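Local coordinates for protein 28 kDa product (Pseudomonas syringae pv. phaseolicola, PDB 1UKF) that acts as a cysteine protease of the YopT-like C58 family, delivered into plant cells, where it interacts with PBS1, and is represented here by its papain-like catalytic domain, at residues 22-27 with 39-44; 52-57 with 83-88; 108-113 with 158-163; 134-137 with 142-145. One frame throughout, in Å; residues are numbered along the deposited sequence.

How the interactions relate
Interactions 1, 3 and 4 are buried, whereas interaction 2 is partly open and the only one bridged by water. Their chemistry follows that setting: a direct histidine-carboxylate bond in interaction 1, two waters between opposite charges in interaction 2, purely apolar contact in interaction 3 and paired backbone bonds in interaction 4. Interactions 1 and 2 share a salt bridge, E24 OE1 to R54 NE at 2.7 Å. The strands of interaction 4 lie between interactions 1 and 3: helix 18-27 packs on A135, while V113, A160 and L163 of interaction 3 pack on F143. Interactions 1 and 3, with centres 23 Å apart, therefore lie on opposite sides of the chain's centre.

Interaction 1. Residues 22-27 with 39-44; sequences STEWLV and DHLDYN
The papain-like catalytic helix 18-27, which starts at the active-site C18, is joined here to the end of helix 34-41 by E24 and W25 on one side and H40 and L41 on the other. The polar link is a hydrogen bond from H40 NE2 to E24 OE2, 2.8 Å long and nearly straight at 178°. The oxygen lies in the plane of the imidazole and accepts through its anti lone pair, the one turned away from OE1; carboxylate and ring planes are 33° apart. E24 is bent at chi2 (66°), which brings its carboxylate across to the ring edge while CG rests 3.6 Å from L41 CD2. The other methyl of L41, CD1, reaches the indole at its edge, near its plane, 4.0 Å from W25 CD1. The leucine thus divides its two branches between the stem of the glutamate and the tryptophan. E24 OE1 forms a salt bridge with R54 NE, so both carboxylate oxygens have partners and the group is held from two sides. W25 NE1 is hydrogen-bonded to E152, and its ring stacks with F146; the contact thereby lies between helix 46-67, which supplies R54, and the strands of the central sheet.

Interaction 2. Residues 52-57 with 83-88; sequences SERHQV and EDAGFS
R54 is the first residue of 52-57 to reach across, and it does so with its far end. Its chain is extended from CG to NE, and a turn of chi4 to -74° carries NH1 to within 3.6 Å of A85 CB. The charges of R54 and D84 are opposite but not in direct contact, with NH1 4.0 Å from OD2. Water fills the link: one molecule accepts from R54 NH1 at 2.9 Å and donates to D84 OD2 at 2.7 Å, and a second accepts from the same NH1 and donates to the carbonyl O of D84 in a longer bond of 3.2 Å. Both waters lie at the guanidinium edge, in its plane, so they use the two N-H directions of NH1. One turn later V57 adds van der Waals packing, its CG1 3.8 Å from D84 CB and its CG2 3.6 Å from the carboxylate oxygen OD2 of D84. After D84 and A85 the chain turns in a Schellman motif: G86 has positive phi (96°), and the bond from its N to E83 O, 3.0 Å, is one of the motif's two. R54 NE forms a salt bridge with E24, while T23 and V27 pack on A85, so helix 18-27 lies against both partners beside helices 46-67 and 73-84.

Interaction 3. Residues 108-113 with 158-163; sequences TVAHDV and SAAPQL
The pyrrolidine ring of P161 presents one face to A110, whose methyl lies almost directly above it: A110 CB is 3.6 Å from P161 CG, 3.8 Å from CD and 4.1 Å from CB. CG is displaced from the rest of the ring toward that methyl, which accounts for its being the nearest ring atom. The flat peptide joining A160 to P161 continues the same surface, and A110 CB stands over it too, 3.7 Å from P161 N and 4.0 Å from A160 C. Beside this peptide the methyl of A160 rises on the side of A110, leaving 4.0 Å between A110 CB and A160 CB. Because one partner offers a single carbon and the other a nearly level surface of peptide and puckered ring, the backbones come close, with the CA atoms of A110 and P161 only 5.2 Å apart. In the fold this is a junction between the last turns of helix 102-113 and the first turn of helix 160-173, whose segments are separated in the chain by strands of the antiparallel sheet. Position 161 suits proline: its N has no hydrogen to give, and in the first turn of a helix no N-H is needed to reach a carbonyl four residues back. The turn itself is closed by the bond from L163 N to A159 O, 3.1 Å. I164, one residue further along helix 160-173, touches V109, A110 and V113. On the sheet side, V113, A160 and L163 all pack on F143 of strand 142-147, and A160 also meets A114 in the loop after helix 102-113.

Interaction 4. Residues 134-137 with 142-145; sequences IACS and QFKL
S137 and K144 form a hydrogen-bonded pair of the antiparallel hairpin between strands 130-139 and 142-147. S137 N gives its hydrogen to K144 O at 2.9 Å (160°), and K144 N returns one to S137 O at 2.8 Å (163°), closing the two-bond ring that defines such a pair. Next to it C136 and L145 are a non-hydrogen-bonded pair, their CA atoms 4.2 Å apart, and the peptide groups there turn to other strands: C136 bonds with H120, L145 with F153. I134 and F143 likewise bond outward, to L122 and S155, whereas A135 bonds with F146, further along the same two strands. CA-H...O contacts add to the hydrogen bonds at the carbonyls of K144 and A135, from C136 CA to K144 O at 3.1 Å and from L145 CA to A135 O at 3.4 Å. The side chains are mostly apolar. C136 CB approaches the F143 ring obliquely, 3.6 Å from CZ; chi1 at 59° leaves SG beside CE1 and CZ of that ring, 5.0 Å from its centroid, as a Cys sulfur-aromatic contact. I134 CD1 meets L145 CD1 at a looser 4.4 Å. K144 runs extended beyond CG to place NZ in a salt bridge with E139 and a hydrogen bond to S29 O, and Q142 NE2 bonds to Q154. Backbone N-H and C=O groups are thus paired alternately within the hairpin and with the flanking strands, and the same two strands carry H132 and D147 of the active site.

Interaction 1. Residues 22-27 with 39-44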
loop_
_atom_site.group_PDB
_atom_site.type_symbol
_atom_site.label_atom_id
_atom_site.label_comp_id
_atom_site.label_asym_id
_atom_site.label_seq_id
_atom_site.Cartn_x
_atom_site.Cartn_y
_atom_site.Cartn_z
ATOM N N SER A 22 5.775 0.958 3.229
ATOM C CA SER A 22 5.199 0.807 1.900
ATOM C C SER A 22 5.918 1.701 0.900
ATOM O O SER A 22 6.157 1.300 -0.243
ATOM C CB SER A 22 3.704 1.134 1.926
ATOM O OG SER A 22 3.002 0.146 2.656
ATOM N N THR A 23 6.268 2.912 1.323
ATOM C CA THR A 23 6.969 3.823 0.430
ATOM C C THR A 23 8.392 3.321 0.180
ATOM O O THR A 23 8.890 3.405 -0.944
ATOM C CB THR A 23 6.986 5.256 0.995
ATOM O OG1 THR A 23 5.634 5.705 1.169
ATOM C CG2 THR A 23 7.684 6.206 0.030
ATOM N N GLU A 24 9.042 2.784 1.211
ATOM C CA GLU A 24 10.391 2.244 1.043
ATOM C C GLU A 24 10.317 1.080 0.049
ATOM O O GLU A 24 11.181 0.935 -0.813
ATOM C CB GLU A 24 10.950 1.774 2.394
ATOM C CG GLU A 24 12.298 1.039 2.339
ATOM C CD GLU A 24 13.463 1.908 1.891
ATOM O OE1 GLU A 24 13.309 3.143 1.783
ATOM O OE2 GLU A 24 14.554 1.344 1.655
ATOM N N TRP A 25 9.275 0.259 0.156
ATOM C CA TRP A 25 9.120 -0.861 -0.770
ATOM C C TRP A 25 8.964 -0.322 -2.193
ATOM O O TRP A 25 9.546 -0.864 -3.130
ATOM C CB TRP A 25 7.896 -1.706 -0.405
ATOM C CG TRP A 25 7.699 -2.886 -1.319
ATOM C CD1 TRP A 25 8.280 -4.119 -1.211
ATOM C CD2 TRP A 25 6.880 -2.930 -2.492
ATOM N NE1 TRP A 25 7.870 -4.928 -2.244
ATOM C CE2 TRP A 25 7.009 -4.224 -3.046
ATOM C CE3 TRP A 25 6.046 -2.002 -3.131
ATOM C CZ2 TRP A 25 6.334 -4.615 -4.207
ATOM C CZ3 TRP A 25 5.374 -2.389 -4.283
ATOM C CH2 TRP A 25 5.521 -3.685 -4.809
ATOM N N LEU A 26 8.179 0.741 -2.361
ATOM C CA LEU A 26 7.986 1.320 -3.685
ATOM C C LEU A 26 9.314 1.755 -4.288
ATOM O O LEU A 26 9.564 1.539 -5.476
ATOM C CB LEU A 26 7.037 2.522 -3.623
ATOM C CG LEU A 26 5.537 2.223 -3.541
ATOM C CD1 LEU A 26 4.756 3.517 -3.348
ATOM C CD2 LEU A 26 5.085 1.519 -4.817
ATOM N N VAL A 27 10.169 2.359 -3.467
ATOM C CA VAL A 27 11.468 2.824 -3.936
ATOM C C VAL A 27 12.343 1.689 -4.458
ATOM O O VAL A 27 13.008 1.840 -5.483
ATOM C CB VAL A 27 12.226 3.576 -2.819
ATOM C CG1 VAL A 27 13.650 3.897 -3.272
ATOM C CG2 VAL A 27 11.485 4.861 -2.474
ATOM N N ASP A 39 13.624 -9.189 3.343
ATOM C CA ASP A 39 14.768 -9.237 4.258
ATOM C C ASP A 39 15.220 -7.803 4.537
ATOM O O ASP A 39 15.605 -7.462 5.656
ATOM C CB ASP A 39 15.936 -10.023 3.648
ATOM C CG ASP A 39 15.706 -11.524 3.647
ATOM O OD1 ASP A 39 14.762 -11.992 4.314
ATOM O OD2 ASP A 39 16.484 -12.240 2.983
ATOM N N HIS A 40 15.165 -6.965 3.507
ATOM C CA HIS A 40 15.551 -5.561 3.621
ATOM C C HIS A 40 14.651 -4.800 4.601
ATOM O O HIS A 40 15.126 -3.998 5.413
ATOM C CB HIS A 40 15.475 -4.909 2.234
ATOM C CG HIS A 40 15.673 -3.423 2.238
ATOM N ND1 HIS A 40 16.874 -2.828 2.561
ATOM C CD2 HIS A 40 14.824 -2.412 1.931
ATOM C CE1 HIS A 40 16.757 -1.517 2.453
ATOM N NE2 HIS A 40 15.524 -1.238 2.072
ATOM N N LEU A 41 13.352 -5.072 4.523
ATOM C CA LEU A 41 12.358 -4.406 5.357
ATOM C C LEU A 41 12.152 -5.044 6.724
ATOM O O LEU A 41 11.489 -4.455 7.583
ATOM C CB LEU A 41 11.023 -4.365 4.612
ATOM C CG LEU A 41 11.036 -3.614 3.280
ATOM C CD1 LEU A 41 9.814 -3.988 2.454
ATOM C CD2 LEU A 41 11.080 -2.121 3.539
ATOM N N ASP A 42 12.708 -6.238 6.925
ATOM C CA ASP A 42 12.562 -6.942 8.197
ATOM C C ASP A 42 13.216 -6.143 9.328
ATOM O O ASP A 42 14.006 -5.232 9.084
ATOM C CB ASP A 42 13.166 -8.349 8.110
ATOM C CG ASP A 42 12.379 -9.379 8.913
ATOM O OD1 ASP A 42 11.669 -8.992 9.869
ATOM O OD2 ASP A 42 12.477 -10.584 8.593
ATOM N N TYR A 43 12.899 -6.509 10.565
ATOM C CA TYR A 43 13.374 -5.784 11.736
ATOM C C TYR A 43 14.869 -5.556 11.900
ATOM O O TYR A 43 15.274 -4.539 12.457
ATOM C CB TYR A 43 12.790 -6.428 12.992
ATOM C CG TYR A 43 11.285 -6.549 12.899
ATOM C CD1 TYR A 43 10.678 -7.779 12.658
ATOM C CD2 TYR A 43 10.473 -5.417 12.964
ATOM C CE1 TYR A 43 9.303 -7.882 12.477
ATOM C CE2 TYR A 43 9.100 -5.508 12.781
ATOM C CZ TYR A 43 8.523 -6.740 12.535
ATOM O OH TYR A 43 7.166 -6.828 12.326
ATOM N N ASN A 44 15.692 -6.479 11.417
ATOM C CA ASN A 44 17.136 -6.311 11.536
ATOM C C ASN A 44 17.722 -5.771 10.236
ATOM O O ASN A 44 18.937 -5.763 10.049
ATOM C CB ASN A 44 17.796 -7.645 11.897
ATOM C CG ASN A 44 17.758 -8.643 10.758
ATOM O OD1 ASN A 44 16.859 -8.611 9.920
ATOM N ND2 ASN A 44 18.733 -9.545 10.729
#

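Interaction 2. Residues 52-57 with 83-88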
loop_
_atom_site.group_PDB
_atom_site.type_symbol
_atom_site.label_atom_id
_atom_site.label_comp_id
_atom_site.label_asym_id
_atom_site.label_seq_id
_atom_site.Cartn_x
_atom_site.Cartn_y
_atom_site.Cartn_z
ATOM N N SER A 52 11.044 3.520 8.801
ATOM C CA SER A 52 10.660 4.275 9.985
ATOM C C SER A 52 10.886 5.766 9.743
ATOM O O SER A 52 10.055 6.598 10.113
ATOM C CB SER A 52 11.468 3.809 11.200
ATOM O OG SER A 52 11.101 4.531 12.360
ATOM N N GLU A 53 12.009 6.098 9.112
ATOM C CA GLU A 53 12.332 7.488 8.804
ATOM C C GLU A 53 11.284 8.061 7.855
ATOM O O GLU A 53 10.839 9.197 8.021
ATOM C CB GLU A 53 13.713 7.590 8.156
ATOM C CG GLU A 53 14.872 7.198 9.051
ATOM C CD GLU A 53 16.208 7.393 8.363
ATOM O OE1 GLU A 53 16.491 8.533 7.935
ATOM O OE2 GLU A 53 16.971 6.411 8.244
ATOM N N ARG A 54 10.898 7.285 6.848
ATOM C CA ARG A 54 9.886 7.749 5.912
ATOM C C ARG A 54 8.556 7.908 6.635
ATOM O O ARG A 54 7.797 8.835 6.350
ATOM C CB ARG A 54 9.721 6.771 4.748
ATOM C CG ARG A 54 10.947 6.639 3.856
ATOM C CD ARG A 54 10.630 5.816 2.612
ATOM N NE ARG A 54 11.828 5.447 1.860
ATOM C CZ ARG A 54 12.542 6.282 1.110
ATOM N NH1 ARG A 54 12.186 7.554 0.991
ATOM N NH2 ARG A 54 13.626 5.840 0.482
ATOM N N HIS A 55 8.266 7.015 7.576
ATOM C CA HIS A 55 7.012 7.124 8.297
ATOM C C HIS A 55 6.998 8.401 9.134
ATOM O O HIS A 55 5.936 8.971 9.396
ATOM C CB HIS A 55 6.775 5.908 9.189
ATOM C CG HIS A 55 5.335 5.706 9.530
ATOM N ND1 HIS A 55 4.409 5.290 8.598
ATOM C CD2 HIS A 55 4.645 5.951 10.668
ATOM C CE1 HIS A 55 3.207 5.293 9.147
ATOM N NE2 HIS A 55 3.322 5.691 10.402
ATOM N N GLN A 56 8.176 8.848 9.563
ATOM C CA GLN A 56 8.263 10.080 10.334
ATOM C C GLN A 56 7.928 11.260 9.423
ATOM O O GLN A 56 7.354 12.251 9.875
ATOM C CB GLN A 56 9.659 10.248 10.937
ATOM C CG GLN A 56 10.003 9.206 11.990
ATOM C CD GLN A 56 11.151 9.644 12.876
ATOM O OE1 GLN A 56 12.128 10.221 12.403
ATOM N NE2 GLN A 56 11.041 9.364 14.169
ATOM N N VAL A 57 8.289 11.158 8.146
ATOM C CA VAL A 57 7.961 12.214 7.190
ATOM C C VAL A 57 6.433 12.247 7.089
ATOM O O VAL A 57 5.824 13.314 7.076
ATOM C CB VAL A 57 8.571 11.928 5.797
ATOM C CG1 VAL A 57 8.050 12.934 4.785
ATOM C CG2 VAL A 57 10.088 12.002 5.868
ATOM N N GLU A 83 6.297 12.086 -2.051
ATOM C CA GLU A 83 7.101 13.134 -2.681
ATOM C C GLU A 83 8.505 13.136 -2.082
ATOM O O GLU A 83 9.487 13.390 -2.781
ATOM C CB GLU A 83 6.455 14.507 -2.500
ATOM C CG GLU A 83 5.120 14.637 -3.202
ATOM C CD GLU A 83 4.598 16.058 -3.217
ATOM O OE1 GLU A 83 4.856 16.797 -2.244
ATOM O OE2 GLU A 83 3.918 16.427 -4.196
ATOM N N ASP A 84 8.597 12.842 -0.790
ATOM C CA ASP A 84 9.884 12.791 -0.106
ATOM C C ASP A 84 10.745 11.687 -0.712
ATOM O O ASP A 84 11.976 11.771 -0.700
ATOM C CB ASP A 84 9.678 12.512 1.385
ATOM C CG ASP A 84 10.985 12.297 2.128
ATOM O OD1 ASP A 84 11.742 13.275 2.306
ATOM O OD2 ASP A 84 11.258 11.148 2.533
ATOM N N ALA A 85 10.090 10.655 -1.239
ATOM C CA ALA A 85 10.773 9.518 -1.845
ATOM C C ALA A 85 11.133 9.752 -3.311
ATOM O O ALA A 85 11.680 8.864 -3.969
ATOM C CB ALA A 85 9.910 8.268 -1.715
ATOM N N GLY A 86 10.821 10.937 -3.823
ATOM C CA GLY A 86 11.145 11.244 -5.206
ATOM C C GLY A 86 10.029 11.025 -6.208
ATOM O O GLY A 86 10.242 11.151 -7.416
ATOM N N PHE A 87 8.840 10.689 -5.719
ATOM C CA PHE A 87 7.694 10.465 -6.594
ATOM C C PHE A 87 6.830 11.710 -6.658
ATOM O O PHE A 87 6.993 12.642 -5.873
ATOM C CB PHE A 87 6.793 9.333 -6.083
ATOM C CG PHE A 87 7.471 8.002 -5.960
ATOM C CD1 PHE A 87 7.831 7.511 -4.710
ATOM C CD2 PHE A 87 7.712 7.219 -7.084
ATOM C CE1 PHE A 87 8.420 6.256 -4.576
ATOM C CE2 PHE A 87 8.302 5.958 -6.960
ATOM C CZ PHE A 87 8.655 5.477 -5.703
ATOM N N SER A 88 5.890 11.700 -7.595
ATOM C CA SER A 88 4.941 12.788 -7.749
ATOM C C SER A 88 3.577 12.153 -7.998
ATOM O O SER A 88 3.492 11.073 -8.582
ATOM C CB SER A 88 5.329 13.682 -8.929
ATOM O OG SER A 88 5.403 12.942 -10.132
HETATM O O HOH W 1 9.798 9.017 1.813
HETATM O O HOH W 2 14.043 9.380 -0.239
#

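Interaction 3. Residues 108-113 with 158-163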
loop_
_atom_site.group_PDB
_atom_site.type_symbol
_atom_site.label_atom_id
_atom_site.label_comp_id
_atom_site.label_asym_id
_atom_site.label_seq_id
_atom_site.Cartn_x
_atom_site.Cartn_y
_atom_site.Cartn_z
ATOM N N THR A 108 -12.576 -3.034 -9.277
ATOM C CA THR A 108 -12.412 -1.607 -9.516
ATOM C C THR A 108 -10.990 -1.160 -9.205
ATOM O O THR A 108 -10.368 -0.449 -9.994
ATOM C CB THR A 108 -13.397 -0.780 -8.666
ATOM O OG1 THR A 108 -14.738 -1.158 -8.998
ATOM C CG2 THR A 108 -13.215 0.708 -8.934
ATOM N N VAL A 109 -10.474 -1.578 -8.055
ATOM C CA VAL A 109 -9.121 -1.207 -7.666
ATOM C C VAL A 109 -8.098 -1.806 -8.629
ATOM O O VAL A 109 -7.143 -1.142 -9.021
ATOM C CB VAL A 109 -8.814 -1.661 -6.219
ATOM C CG1 VAL A 109 -7.357 -1.371 -5.876
ATOM C CG2 VAL A 109 -9.732 -0.931 -5.244
ATOM N N ALA A 110 -8.308 -3.060 -9.021
ATOM C CA ALA A 110 -7.396 -3.725 -9.947
ATOM C C ALA A 110 -7.332 -2.981 -11.277
ATOM O O ALA A 110 -6.263 -2.842 -11.871
ATOM C CB ALA A 110 -7.841 -5.165 -10.176
ATOM N N HIS A 111 -8.480 -2.509 -11.749
ATOM C CA HIS A 111 -8.524 -1.776 -13.008
ATOM C C HIS A 111 -7.671 -0.517 -12.910
ATOM O O HIS A 111 -7.073 -0.078 -13.895
ATOM C CB HIS A 111 -9.964 -1.392 -13.354
ATOM C CG HIS A 111 -10.082 -0.553 -14.588
ATOM N ND1 HIS A 111 -9.728 -1.012 -15.839
ATOM C CD2 HIS A 111 -10.503 0.722 -14.760
ATOM C CE1 HIS A 111 -9.928 -0.055 -16.729
ATOM N NE2 HIS A 111 -10.398 1.007 -16.100
ATOM N N ASP A 112 -7.608 0.057 -11.713
ATOM C CA ASP A 112 -6.829 1.271 -11.504
ATOM C C ASP A 112 -5.340 1.019 -11.283
ATOM O O ASP A 112 -4.502 1.767 -11.789
ATOM C CB ASP A 112 -7.354 2.058 -10.295
ATOM C CG ASP A 112 -8.800 2.487 -10.446
ATOM O OD1 ASP A 112 -9.202 2.863 -11.566
ATOM O OD2 ASP A 112 -9.530 2.468 -9.430
ATOM N N VAL A 113 -5.012 -0.036 -10.543
ATOM C CA VAL A 113 -3.621 -0.310 -10.204
ATOM C C VAL A 113 -2.876 -1.362 -11.008
ATOM O O VAL A 113 -1.647 -1.327 -11.079
ATOM C CB VAL A 113 -3.494 -0.662 -8.694
ATOM C CG1 VAL A 113 -4.191 0.405 -7.861
ATOM C CG2 VAL A 113 -4.088 -2.036 -8.410
ATOM N N SER A 158 -4.026 -10.080 -15.049
ATOM C CA SER A 158 -5.303 -10.775 -15.188
ATOM C C SER A 158 -5.922 -11.200 -13.859
ATOM O O SER A 158 -7.132 -11.080 -13.658
ATOM C CB SER A 158 -5.136 -12.029 -16.060
ATOM O OG SER A 158 -4.625 -11.718 -17.344
ATOM N N ALA A 159 -5.086 -11.702 -12.955
ATOM C CA ALA A 159 -5.553 -12.187 -11.658
ATOM C C ALA A 159 -5.522 -11.164 -10.527
ATOM O O ALA A 159 -5.885 -11.477 -9.394
ATOM C CB ALA A 159 -4.749 -13.420 -11.261
ATOM N N ALA A 160 -5.102 -9.941 -10.830
ATOM C CA ALA A 160 -5.036 -8.898 -9.812
ATOM C C ALA A 160 -6.356 -8.720 -9.051
ATOM O O ALA A 160 -6.350 -8.497 -7.845
ATOM C CB ALA A 160 -4.605 -7.577 -10.441
ATOM N N PRO A 161 -7.505 -8.804 -9.743
ATOM C CA PRO A 161 -8.771 -8.639 -9.019
ATOM C C PRO A 161 -8.941 -9.677 -7.911
ATOM O O PRO A 161 -9.480 -9.376 -6.846
ATOM C CB PRO A 161 -9.820 -8.808 -10.116
ATOM C CG PRO A 161 -9.127 -8.276 -11.324
ATOM C CD PRO A 161 -7.738 -8.866 -11.198
ATOM N N GLN A 162 -8.480 -10.897 -8.178
ATOM C CA GLN A 162 -8.582 -11.993 -7.220
ATOM C C GLN A 162 -7.657 -11.761 -6.036
ATOM O O GLN A 162 -8.015 -12.044 -4.895
ATOM C CB GLN A 162 -8.243 -13.316 -7.900
ATOM N N LEU A 163 -6.463 -11.250 -6.313
ATOM C CA LEU A 163 -5.496 -10.975 -5.260
ATOM C C LEU A 163 -6.020 -9.868 -4.351
ATOM O O LEU A 163 -6.009 -10.002 -3.128
ATOM C CB LEU A 163 -4.148 -10.577 -5.873
ATOM C CG LEU A 163 -3.068 -9.979 -4.962
ATOM C CD1 LEU A 163 -2.952 -10.770 -3.667
ATOM C CD2 LEU A 163 -1.743 -9.970 -5.713
#

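Interaction 4. Residues 134-137 with 142-145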
loop_
_atom_site.group_PDB
_atom_site.type_symbol
_atom_site.label_atom_id
_atom_site.label_comp_id
_atom_site.label_asym_id
_atom_site.label_seq_id
_atom_site.Cartn_x
_atom_site.Cartn_y
_atom_site.Cartn_z
ATOM N N ILE A 134 -0.567 0.197 2.166
ATOM C CA ILE A 134 0.073 -0.884 1.432
ATOM C C ILE A 134 0.549 -0.260 0.123
ATOM O O ILE A 134 0.277 0.911 -0.151
ATOM C CB ILE A 134 -0.898 -2.064 1.151
ATOM C CG1 ILE A 134 -2.072 -1.615 0.276
ATOM C CG2 ILE A 134 -1.394 -2.639 2.472
ATOM C CD1 ILE A 134 -3.022 -2.739 -0.107
ATOM N N ALA A 135 1.272 -1.020 -0.689
ATOM C CA ALA A 135 1.765 -0.480 -1.948
ATOM C C ALA A 135 1.745 -1.527 -3.040
ATOM O O ALA A 135 1.678 -2.726 -2.777
ATOM C CB ALA A 135 3.189 0.060 -1.768
ATOM N N CYS A 136 1.799 -1.073 -4.281
ATOM C CA CYS A 136 1.820 -1.999 -5.399
ATOM C C CYS A 136 2.512 -1.373 -6.597
ATOM O O CYS A 136 2.592 -0.149 -6.722
ATOM C CB CYS A 136 0.400 -2.464 -5.766
ATOM S SG CYS A 136 -0.767 -1.170 -6.235
ATOM N N SER A 137 3.039 -2.234 -7.458
ATOM C CA SER A 137 3.744 -1.806 -8.653
ATOM C C SER A 137 3.484 -2.832 -9.736
ATOM O O SER A 137 3.582 -4.037 -9.500
ATOM C CB SER A 137 5.242 -1.714 -8.372
ATOM O OG SER A 137 5.961 -1.372 -9.546
ATOM N N GLN A 142 3.566 -8.456 -14.808
ATOM C CA GLN A 142 3.719 -8.778 -13.391
ATOM C C GLN A 142 3.201 -7.716 -12.414
ATOM O O GLN A 142 3.717 -6.599 -12.363
ATOM C CB GLN A 142 5.198 -9.057 -13.104
ATOM C CG GLN A 142 5.541 -9.312 -11.643
ATOM C CD GLN A 142 7.030 -9.512 -11.433
ATOM O OE1 GLN A 142 7.848 -8.734 -11.927
ATOM N NE2 GLN A 142 7.391 -10.555 -10.694
ATOM N N PHE A 143 2.184 -8.078 -11.637
ATOM C CA PHE A 143 1.616 -7.173 -10.642
ATOM C C PHE A 143 2.155 -7.560 -9.266
ATOM O O PHE A 143 1.983 -8.697 -8.824
ATOM C CB PHE A 143 0.088 -7.258 -10.638
ATOM C CG PHE A 143 -0.560 -6.396 -9.590
ATOM C CD1 PHE A 143 -0.470 -5.009 -9.658
ATOM C CD2 PHE A 143 -1.237 -6.973 -8.518
ATOM C CE1 PHE A 143 -1.043 -4.207 -8.671
ATOM C CE2 PHE A 143 -1.813 -6.177 -7.527
ATOM C CZ PHE A 143 -1.715 -4.791 -7.604
ATOM N N LYS A 144 2.814 -6.614 -8.603
ATOM C CA LYS A 144 3.390 -6.843 -7.277
ATOM C C LYS A 144 2.640 -6.026 -6.233
ATOM O O LYS A 144 2.341 -4.856 -6.460
ATOM C CB LYS A 144 4.860 -6.411 -7.242
ATOM C CG LYS A 144 5.796 -7.102 -8.217
ATOM C CD LYS A 144 7.198 -6.518 -8.070
ATOM C CE LYS A 144 8.204 -7.195 -8.986
ATOM N NZ LYS A 144 9.552 -6.577 -8.846
ATOM N N LEU A 145 2.350 -6.637 -5.089
ATOM C CA LEU A 145 1.660 -5.938 -4.016
ATOM C C LEU A 145 2.337 -6.254 -2.691
ATOM O O LEU A 145 2.635 -7.412 -2.391
ATOM C CB LEU A 145 0.181 -6.336 -3.972
ATOM C CG LEU A 145 -0.665 -5.610 -2.919
ATOM C CD1 LEU A 145 -2.096 -5.490 -3.408
ATOM C CD2 LEU A 145 -0.598 -6.347 -1.586
#